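Long-range contacts in AlkZ (PDB 5UUJ), which is a bacterial member of the AlkZ-like DNA glycosylase family, a group placed in the helix-turn-helix clan, and is built here from a single chain: residues V52-A57 and A359-A364; R118-L123 and K167-R172; G280-G285 and E355-H360. All coordinates share one frame; numbering follows the deposited sequence.

How the interactions relate
All three contacts are mostly buried, yet they lie in two separate places. Interactions 1 and 3 touch, with centres about 8 Å apart, and share helix 351-365: its later part, Ala359-Ala364, receives a turn from the N-terminal part of the chain, and its Glu355-His360 part, overlapping it at Ala359 and His360, packs against strand 281-284. In both, a buried polar side chain of the helix binds the backbone, His360 to a carbonyl and Glu357 to an amide. Interaction 2 lies on the other side of the chain's centre, its own centre about 38 Å from that of interaction 1. There, helices 117-130 and 162-172 meet through aliphatic groups, with a salt bridge at the partly exposed margin.

Interaction 1: V52-A57 and A359-A364; sequences VALRQA and AHVARA
The imidazole of His360 reaches from helix 351-365 into the turn Ala53-Gln56 and donates through NE2 to Leu54 O, 2.9 Å away. The N-H points nearly straight at its acceptor (166°), and the oxygen lies almost exactly in the ring plane. Seen from the carbonyl, however, the donor stands above the C=O plane instead of on a lone pair. The same ring edge faces more backbone oxygens: CE1 comes within 3.2 Å of Gln56 O, with Ala57 O a little farther off. Histidine suits this place because one flat ring can present both an N-H and a polarised C-H to a cluster of carbonyls. Its CG is anti to the backbone N (chi1 -171°), which carries the ring off the helix toward the turn.

Beside the ring the contact is apolar. The CD2 methyl of Leu54 sits 3.8 Å from Val361 CG2, and at a like distance from Ala364 CB and the His360 ring carbon CD2. Ala53 CB meets Ala364 CB at 3.8 Å. Two alanines with their methyl groups opposed allow the backbones to come close, their CA atoms only 5.4 Å apart.

Farther out, the acceptor is positioned by a type I turn, closed by Gln56 N to Ala53 O at 3.1 Å. The side chain of Gln56 points elsewhere, OE1 accepting from Asp60 N and NE2 donating to Pro28 O, while Arg55 forms a salt bridge with Asp288, so Arg55 and Gln56, the last two residues of the turn, are both tied to the surrounding chain. Pro59 and Arg25 also touch His360. The arrangement is a type I turn packed on the side of helix 351-365, with a buried histidine donating to a turn carbonyl and so joining the region of helix 45-53 to a helix some 300 residues later.

Interaction 2: R118-L123 and K167-R172; sequences RQVDEL and KPLAWR
The guanidinium of Arg172 meets Asp121 edge-on: OD1 lies near its plane and takes both terminal nitrogens, NH1 at 2.8 Å and NH2 at 2.9 Å. Because the two N-H groups converge on one oxygen, neither bond is straight (146° and 137°). NH2 comes to the syn side of that oxygen and NH1 to the anti side, with the carboxylate and guanidinium planes moderately turned from one another. The extended arginine chain, straight from CG to NE, spans the gap between the helices, and its NH1 is shared with Thr124 OG1.

Beneath this bridge the helices pack through aliphatic groups. Val120 CG1 lies 3.9 Å from Pro168 CB, the valine side chain set roughly perpendicular to that of the proline, and 3.8 Å from Arg172 NH1. Leu169 extends its branches toward the other helix, CD1 to Val120 O and CD2 to Leu123 O, both at 4.1 Å. The axes of 118-123 and 167-172 stay 10.0 Å apart and cross at -54°. Branched and ring side chains fill that spacing, while the charged pair sits at the partly exposed margin. Such bifurcated pairing probably favours the charged forms of both partners and fixes the direction of the arginine's end.

Interaction 3: G280-G285 and E355-H360; sequences GIRLLG and EKEAAH
Glu357 turns its carboxylate into strand 281-284, where OE1 accepts the backbone N-H of Leu283 at 2.8 Å along an almost straight line (168°). This is the tight part of the contact. The glutamate chain bends at chi2 (-65°), folding back so that its acid reaches the strand while CB stays against the leucine, 3.7 Å from Leu283 CD1. The leucine and glutamate chains lie alongside one another, pointing opposite ways. A glutamate fits here because its methylenes pack like an apolar residue and its end satisfies a buried amide.

Arg282 adds charge. Its NE forms a salt bridge with OE1 of Glu357 at 3.5 Å, with OE2 of that residue over one face of the guanidinium and the two planes steeply inclined. A water holds the group together, accepting from Arg282 NE and donating to Leu283 O and, at 2.6 Å, to Glu357 OE1. Both charges have second partners: OE2 pairs with Arg25, and Arg282 NH1 with Glu23. Together they probably keep the buried acid ionised.

Elsewhere the fit is looser. NH2 of Arg282 lies 3.4 Å from His360 NE2 at a poor angle, the guanidinium nearly perpendicular to the ring, and His360 NE2 gives its N-H to Leu54 O instead. The Ile281 side chain, partly exposed, brushes Glu357 only lightly, CG2 4.5 Å from Glu357 CG, while its backbone O comes closer; the rest of the isoleucine turns off from the helix.

Strand 281-284 is outermost in a five-stranded sheet. Arg282 and Leu284 bond through their backbones to strand 320-323. Helix 351-365 runs over the sheet; over 355-360 its axis passes 8.2 Å from that of the strand at 34°, while Ala358 packs on Leu338 and Val372 of strands 337-342 and 372-374.

Interaction 1: V52-A57 and A359-A364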
loop_
_atom_site.group_PDB
_atom_site.type_symbol
_atom_site.label_atom_id
_atom_site.label_comp_id
_atom_site.label_asym_id
_atom_site.label_seq_id
_atom_site.Cartn_x
_atom_site.Cartn_y
_atom_site.Cartn_z
ATOM N N VAL A 52 8.801 5.690 -3.848
ATOM C CA VAL A 52 8.349 6.810 -4.661
ATOM C C VAL A 52 9.511 7.324 -5.512
ATOM O O VAL A 52 9.360 7.546 -6.716
ATOM C CB VAL A 52 7.778 7.950 -3.789
ATOM C CG1 VAL A 52 7.455 9.178 -4.631
ATOM C CG2 VAL A 52 6.531 7.472 -3.060
ATOM N N ALA A 53 10.672 7.495 -4.886
ATOM C CA ALA A 53 11.832 8.077 -5.559
ATOM C C ALA A 53 12.315 7.211 -6.717
ATOM O O ALA A 53 12.751 7.730 -7.745
ATOM C CB ALA A 53 12.962 8.297 -4.567
ATOM N N LEU A 54 12.242 5.893 -6.550
ATOM C CA LEU A 54 12.671 4.975 -7.597
ATOM C C LEU A 54 11.756 5.063 -8.818
ATOM O O LEU A 54 12.137 4.663 -9.914
ATOM C CB LEU A 54 12.712 3.540 -7.073
ATOM C CG LEU A 54 13.826 3.200 -6.076
ATOM C CD1 LEU A 54 13.600 1.819 -5.486
ATOM C CD2 LEU A 54 15.193 3.273 -6.726
ATOM N N ARG A 55 10.554 5.595 -8.625
ATOM C CA ARG A 55 9.586 5.725 -9.713
ATOM C C ARG A 55 9.662 7.100 -10.379
ATOM O O ARG A 55 8.743 7.515 -11.091
ATOM C CB ARG A 55 8.178 5.450 -9.183
ATOM C CG ARG A 55 7.924 3.971 -8.958
ATOM C CD ARG A 55 6.586 3.714 -8.313
ATOM N NE ARG A 55 6.184 2.319 -8.452
ATOM C CZ ARG A 55 6.625 1.327 -7.685
ATOM N NH1 ARG A 55 7.496 1.564 -6.714
ATOM N NH2 ARG A 55 6.193 0.091 -7.889
ATOM N N GLN A 56 10.774 7.791 -10.146
ATOM C CA GLN A 56 11.038 9.089 -10.759
ATOM C C GLN A 56 12.340 9.036 -11.550
ATOM O O GLN A 56 13.368 8.608 -11.029
ATOM C CB GLN A 56 11.110 10.178 -9.691
ATOM C CG GLN A 56 9.793 10.400 -8.960
ATOM C CD GLN A 56 9.957 11.203 -7.685
ATOM O OE1 GLN A 56 10.990 11.133 -7.019
ATOM N NE2 GLN A 56 8.934 11.971 -7.337
ATOM N N ALA A 57 12.283 9.470 -12.809
ATOM C CA ALA A 57 13.444 9.448 -13.699
ATOM C C ALA A 57 14.633 10.138 -13.048
ATOM O O ALA A 57 15.768 9.679 -13.161
ATOM C CB ALA A 57 13.108 10.110 -15.024
ATOM N N ALA A 359 22.988 2.854 -9.729
ATOM C CA ALA A 359 23.167 4.299 -9.828
ATOM C C ALA A 359 21.843 5.025 -9.616
ATOM O O ALA A 359 21.805 6.117 -9.047
ATOM C CB ALA A 359 23.757 4.665 -11.172
ATOM N N HIS A 360 20.763 4.410 -10.086
ATOM C CA HIS A 360 19.421 4.946 -9.896
ATOM C C HIS A 360 19.031 4.861 -8.419
ATOM O O HIS A 360 18.470 5.803 -7.859
ATOM C CB HIS A 360 18.423 4.183 -10.769
ATOM C CG HIS A 360 17.055 4.792 -10.806
ATOM N ND1 HIS A 360 16.797 6.006 -11.398
ATOM C CD2 HIS A 360 15.868 4.337 -10.335
ATOM C CE1 HIS A 360 15.507 6.282 -11.288
ATOM N NE2 HIS A 360 14.925 5.286 -10.648
ATOM N N VAL A 361 19.347 3.731 -7.792
ATOM C CA VAL A 361 19.084 3.533 -6.372
ATOM C C VAL A 361 19.939 4.478 -5.533
ATOM O O VAL A 361 19.491 4.986 -4.507
ATOM C CB VAL A 361 19.352 2.070 -5.949
ATOM C CG1 VAL A 361 19.290 1.908 -4.430
ATOM C CG2 VAL A 361 18.349 1.138 -6.612
ATOM N N ALA A 362 21.173 4.708 -5.973
ATOM C CA ALA A 362 22.080 5.603 -5.265
ATOM C C ALA A 362 21.493 7.008 -5.195
ATOM O O ALA A 362 21.485 7.637 -4.136
ATOM C CB ALA A 362 23.442 5.630 -5.943
ATOM N N ARG A 363 20.997 7.493 -6.328
ATOM C CA ARG A 363 20.400 8.821 -6.400
ATOM C C ARG A 363 19.142 8.887 -5.536
ATOM O O ARG A 363 18.886 9.890 -4.869
ATOM C CB ARG A 363 20.075 9.178 -7.851
ATOM C CG ARG A 363 19.615 10.615 -8.075
ATOM C CD ARG A 363 20.742 11.630 -7.888
ATOM N NE ARG A 363 20.975 11.958 -6.483
ATOM C CZ ARG A 363 20.265 12.843 -5.785
ATOM N NH1 ARG A 363 19.259 13.498 -6.351
ATOM N NH2 ARG A 363 20.558 13.071 -4.510
ATOM N N ALA A 364 18.369 7.805 -5.544
ATOM C CA ALA A 364 17.152 7.724 -4.742
ATOM C C ALA A 364 17.465 7.624 -3.250
ATOM O O ALA A 364 16.590 7.856 -2.419
ATOM C CB ALA A 364 16.308 6.537 -5.178
#

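Interaction 2: R118-L123 and K167-R172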
loop_
_atom_site.group_PDB
_atom_site.type_symbol
_atom_site.label_atom_id
_atom_site.label_comp_id
_atom_site.label_asym_id
_atom_site.label_seq_id
_atom_site.Cartn_x
_atom_site.Cartn_y
_atom_site.Cartn_z
ATOM N N ARG A 118 -19.775 -1.488 21.089
ATOM C CA ARG A 118 -20.441 -0.292 21.592
ATOM C C ARG A 118 -19.401 0.770 21.921
ATOM O O ARG A 118 -19.561 1.944 21.581
ATOM C CB ARG A 118 -21.281 -0.611 22.832
ATOM C CG ARG A 118 -22.011 0.592 23.424
ATOM C CD ARG A 118 -23.192 1.010 22.567
ATOM N NE ARG A 118 -23.614 2.383 22.842
ATOM C CZ ARG A 118 -23.236 3.451 22.139
ATOM N NH1 ARG A 118 -22.421 3.325 21.097
ATOM N NH2 ARG A 118 -23.678 4.655 22.478
ATOM N N GLN A 119 -18.329 0.343 22.577
ATOM C CA GLN A 119 -17.272 1.251 22.996
ATOM C C GLN A 119 -16.460 1.788 21.819
ATOM O O GLN A 119 -15.943 2.901 21.882
ATOM C CB GLN A 119 -16.350 0.553 23.991
ATOM C CG GLN A 119 -16.933 0.462 25.385
ATOM C CD GLN A 119 -16.133 -0.449 26.288
ATOM O OE1 GLN A 119 -15.540 -1.427 25.836
ATOM N NE2 GLN A 119 -16.109 -0.130 27.577
ATOM N N VAL A 120 -16.336 1.002 20.754
ATOM C CA VAL A 120 -15.650 1.474 19.554
ATOM C C VAL A 120 -16.430 2.646 18.959
ATOM O O VAL A 120 -15.841 3.643 18.546
ATOM C CB VAL A 120 -15.481 0.349 18.504
ATOM C CG1 VAL A 120 -15.021 0.907 17.161
ATOM C CG2 VAL A 120 -14.485 -0.688 18.997
ATOM N N ASP A 121 -17.755 2.530 18.936
ATOM C CA ASP A 121 -18.604 3.607 18.434
ATOM C C ASP A 121 -18.442 4.864 19.280
ATOM O O ASP A 121 -18.323 5.967 18.747
ATOM C CB ASP A 121 -20.076 3.184 18.417
ATOM C CG ASP A 121 -20.378 2.134 17.364
ATOM O OD1 ASP A 121 -19.518 1.885 16.489
ATOM O OD2 ASP A 121 -21.490 1.564 17.408
ATOM N N GLU A 122 -18.443 4.693 20.599
ATOM C CA GLU A 122 -18.280 5.817 21.513
ATOM C C GLU A 122 -16.941 6.504 21.280
ATOM O O GLU A 122 -16.860 7.734 21.244
ATOM C CB GLU A 122 -18.388 5.354 22.964
ATOM C CG GLU A 122 -19.772 4.871 23.359
ATOM C CD GLU A 122 -19.791 4.217 24.728
ATOM O OE1 GLU A 122 -18.731 4.171 25.386
ATOM O OE2 GLU A 122 -20.866 3.747 25.148
ATOM N N LEU A 123 -15.893 5.703 21.114
ATOM C CA LEU A 123 -14.558 6.230 20.864
ATOM C C LEU A 123 -14.490 6.975 19.542
ATOM O O LEU A 123 -13.828 8.005 19.441
ATOM C CB LEU A 123 -13.530 5.103 20.869
ATOM C CG LEU A 123 -13.222 4.513 22.240
ATOM C CD1 LEU A 123 -12.515 3.183 22.068
ATOM C CD2 LEU A 123 -12.382 5.478 23.068
ATOM N N LYS A 167 -7.513 1.476 14.632
ATOM C CA LYS A 167 -7.715 1.135 13.226
ATOM C C LYS A 167 -9.166 1.307 12.758
ATOM O O LYS A 167 -9.398 1.863 11.684
ATOM C CB LYS A 167 -7.220 -0.289 12.963
ATOM C CG LYS A 167 -5.721 -0.417 13.178
ATOM C CD LYS A 167 -5.142 -1.704 12.622
ATOM C CE LYS A 167 -3.643 -1.758 12.879
ATOM N NZ LYS A 167 -2.996 -2.934 12.257
ATOM N N PRO A 168 -10.148 0.842 13.552
ATOM C CA PRO A 168 -11.534 1.153 13.179
ATOM C C PRO A 168 -11.785 2.654 13.052
ATOM O O PRO A 168 -12.546 3.088 12.185
ATOM C CB PRO A 168 -12.351 0.565 14.333
ATOM C CG PRO A 168 -11.506 -0.522 14.878
ATOM C CD PRO A 168 -10.078 -0.108 14.676
ATOM N N LEU A 169 -11.140 3.435 13.912
ATOM C CA LEU A 169 -11.282 4.886 13.883
ATOM C C LEU A 169 -10.662 5.455 12.613
ATOM O O LEU A 169 -11.222 6.359 11.991
ATOM C CB LEU A 169 -10.638 5.519 15.118
ATOM C CG LEU A 169 -11.515 5.680 16.364
ATOM C CD1 LEU A 169 -12.226 4.393 16.722
ATOM C CD2 LEU A 169 -10.672 6.156 17.538
ATOM N N ALA A 170 -9.506 4.922 12.228
ATOM C CA ALA A 170 -8.858 5.340 10.991
ATOM C C ALA A 170 -9.767 5.018 9.814
ATOM O O ALA A 170 -9.995 5.857 8.949
ATOM C CB ALA A 170 -7.506 4.658 10.830
ATOM N N TRP A 171 -10.305 3.803 9.806
ATOM C CA TRP A 171 -11.171 3.347 8.726
ATOM C C TRP A 171 -12.455 4.164 8.633
ATOM O O TRP A 171 -13.012 4.323 7.548
ATOM C CB TRP A 171 -11.514 1.869 8.911
ATOM C CG TRP A 171 -10.343 0.950 8.752
ATOM C CD1 TRP A 171 -9.127 1.251 8.206
ATOM C CD2 TRP A 171 -10.276 -0.422 9.146
ATOM N NE1 TRP A 171 -8.311 0.148 8.232
ATOM C CE2 TRP A 171 -8.993 -0.893 8.805
ATOM C CE3 TRP A 171 -11.180 -1.301 9.748
ATOM C CZ2 TRP A 171 -8.591 -2.204 9.052
ATOM C CZ3 TRP A 171 -10.778 -2.601 9.991
ATOM C CH2 TRP A 171 -9.497 -3.039 9.645
ATOM N N ARG A 172 -12.924 4.678 9.767
ATOM C CA ARG A 172 -14.131 5.501 9.784
ATOM C C ARG A 172 -13.811 6.962 9.465
ATOM O O ARG A 172 -14.714 7.778 9.298
ATOM C CB ARG A 172 -14.839 5.388 11.134
ATOM C CG ARG A 172 -15.819 4.227 11.184
ATOM C CD ARG A 172 -16.138 3.800 12.603
ATOM N NE ARG A 172 -17.226 2.829 12.632
ATOM C CZ ARG A 172 -17.832 2.412 13.738
ATOM N NH1 ARG A 172 -17.461 2.874 14.927
ATOM N NH2 ARG A 172 -18.816 1.530 13.655
#

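Interaction 3: G280-G285 and E355-H360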
loop_
_atom_site.group_PDB
_atom_site.type_symbol
_atom_site.label_atom_id
_atom_site.label_comp_id
_atom_site.label_asym_id
_atom_site.label_seq_id
_atom_site.Cartn_x
_atom_site.Cartn_y
_atom_site.Cartn_z
ATOM N N GLY A 280 14.182 -6.814 -19.048
ATOM C CA GLY A 280 15.061 -5.907 -18.329
ATOM C C GLY A 280 15.114 -6.131 -16.830
ATOM O O GLY A 280 14.379 -6.952 -16.283
ATOM N N ILE A 281 15.994 -5.381 -16.174
ATOM C CA ILE A 281 16.199 -5.488 -14.734
ATOM C C ILE A 281 15.640 -4.266 -14.017
ATOM O O ILE A 281 15.733 -3.142 -14.511
ATOM C CB ILE A 281 17.697 -5.628 -14.385
ATOM C CG1 ILE A 281 18.324 -6.798 -15.147
ATOM C CG2 ILE A 281 17.894 -5.803 -12.881
ATOM C CD1 ILE A 281 17.702 -8.141 -14.849
ATOM N N ARG A 282 15.067 -4.500 -12.844
ATOM C CA ARG A 282 14.586 -3.425 -11.993
ATOM C C ARG A 282 14.911 -3.760 -10.537
ATOM O O ARG A 282 14.688 -4.885 -10.088
ATOM C CB ARG A 282 13.083 -3.216 -12.195
ATOM C CG ARG A 282 12.538 -1.921 -11.628
ATOM C CD ARG A 282 12.959 -0.699 -12.435
ATOM N NE ARG A 282 13.051 0.475 -11.566
ATOM C CZ ARG A 282 12.626 1.699 -11.872
ATOM N NH1 ARG A 282 12.063 1.963 -13.044
ATOM N NH2 ARG A 282 12.767 2.673 -10.986
ATOM N N LEU A 283 15.468 -2.790 -9.817
ATOM C CA LEU A 283 15.753 -2.945 -8.395
ATOM C C LEU A 283 14.746 -2.149 -7.581
ATOM O O LEU A 283 14.759 -0.919 -7.590
ATOM C CB LEU A 283 17.177 -2.489 -8.058
ATOM C CG LEU A 283 18.335 -3.313 -8.625
ATOM C CD1 LEU A 283 19.662 -2.761 -8.129
ATOM C CD2 LEU A 283 18.205 -4.778 -8.261
ATOM N N LEU A 284 13.876 -2.866 -6.879
ATOM C CA LEU A 284 12.829 -2.245 -6.082
ATOM C C LEU A 284 13.174 -2.311 -4.601
ATOM O O LEU A 284 13.763 -3.285 -4.136
ATOM C CB LEU A 284 11.487 -2.934 -6.341
ATOM C CG LEU A 284 11.078 -3.058 -7.812
ATOM C CD1 LEU A 284 9.779 -3.838 -7.939
ATOM C CD2 LEU A 284 10.945 -1.691 -8.461
ATOM N N GLY A 285 12.806 -1.267 -3.864
ATOM C CA GLY A 285 13.020 -1.236 -2.429
ATOM C C GLY A 285 12.142 -2.247 -1.716
ATOM O O GLY A 285 11.362 -2.958 -2.347
ATOM N N GLU A 355 24.483 -2.453 -12.492
ATOM C CA GLU A 355 25.206 -1.254 -12.083
ATOM C C GLU A 355 24.435 0.015 -12.440
ATOM O O GLU A 355 24.498 1.010 -11.718
ATOM C CB GLU A 355 26.599 -1.229 -12.722
ATOM C CG GLU A 355 27.596 -2.144 -12.019
ATOM C CD GLU A 355 28.949 -2.197 -12.701
ATOM O OE1 GLU A 355 29.875 -2.803 -12.121
ATOM O OE2 GLU A 355 29.088 -1.641 -13.811
ATOM N N LYS A 356 23.702 -0.019 -13.547
ATOM C CA LYS A 356 22.895 1.127 -13.944
ATOM C C LYS A 356 21.743 1.325 -12.961
ATOM O O LYS A 356 21.418 2.452 -12.587
ATOM C CB LYS A 356 22.364 0.948 -15.367
ATOM C CG LYS A 356 21.614 2.155 -15.914
ATOM C CD LYS A 356 22.421 3.440 -15.754
ATOM C CE LYS A 356 21.833 4.584 -16.567
ATOM N NZ LYS A 356 21.974 4.362 -18.031
ATOM N N GLU A 357 21.134 0.224 -12.539
ATOM C CA GLU A 357 20.084 0.284 -11.532
ATOM C C GLU A 357 20.644 0.770 -10.198
ATOM O O GLU A 357 19.996 1.539 -9.492
ATOM C CB GLU A 357 19.415 -1.081 -11.364
ATOM C CG GLU A 357 18.310 -1.354 -12.372
ATOM C CD GLU A 357 17.136 -0.406 -12.213
ATOM O OE1 GLU A 357 16.323 -0.601 -11.282
ATOM O OE2 GLU A 357 17.030 0.542 -13.018
ATOM N N ALA A 358 21.852 0.330 -9.860
ATOM C CA ALA A 358 22.490 0.750 -8.614
ATOM C C ALA A 358 22.671 2.267 -8.580
ATOM O O ALA A 358 22.518 2.890 -7.532
ATOM C CB ALA A 358 23.837 0.051 -8.439
ATOM N N ALA A 359 22.988 2.854 -9.729
ATOM C CA ALA A 359 23.167 4.299 -9.828
ATOM C C ALA A 359 21.843 5.025 -9.616
ATOM O O ALA A 359 21.805 6.117 -9.047
ATOM C CB ALA A 359 23.757 4.665 -11.172
ATOM N N HIS A 360 20.763 4.410 -10.086
ATOM C CA HIS A 360 19.421 4.946 -9.896
ATOM C C HIS A 360 19.031 4.861 -8.419
ATOM O O HIS A 360 18.470 5.803 -7.859
ATOM C CB HIS A 360 18.423 4.183 -10.769
ATOM C CG HIS A 360 17.055 4.792 -10.806
ATOM N ND1 HIS A 360 16.797 6.006 -11.398
ATOM C CD2 HIS A 360 15.868 4.337 -10.335
ATOM C CE1 HIS A 360 15.507 6.282 -11.288
ATOM N NE2 HIS A 360 14.925 5.286 -10.648
HETATM O O HOH W 1 15.200 0.955 -9.599
#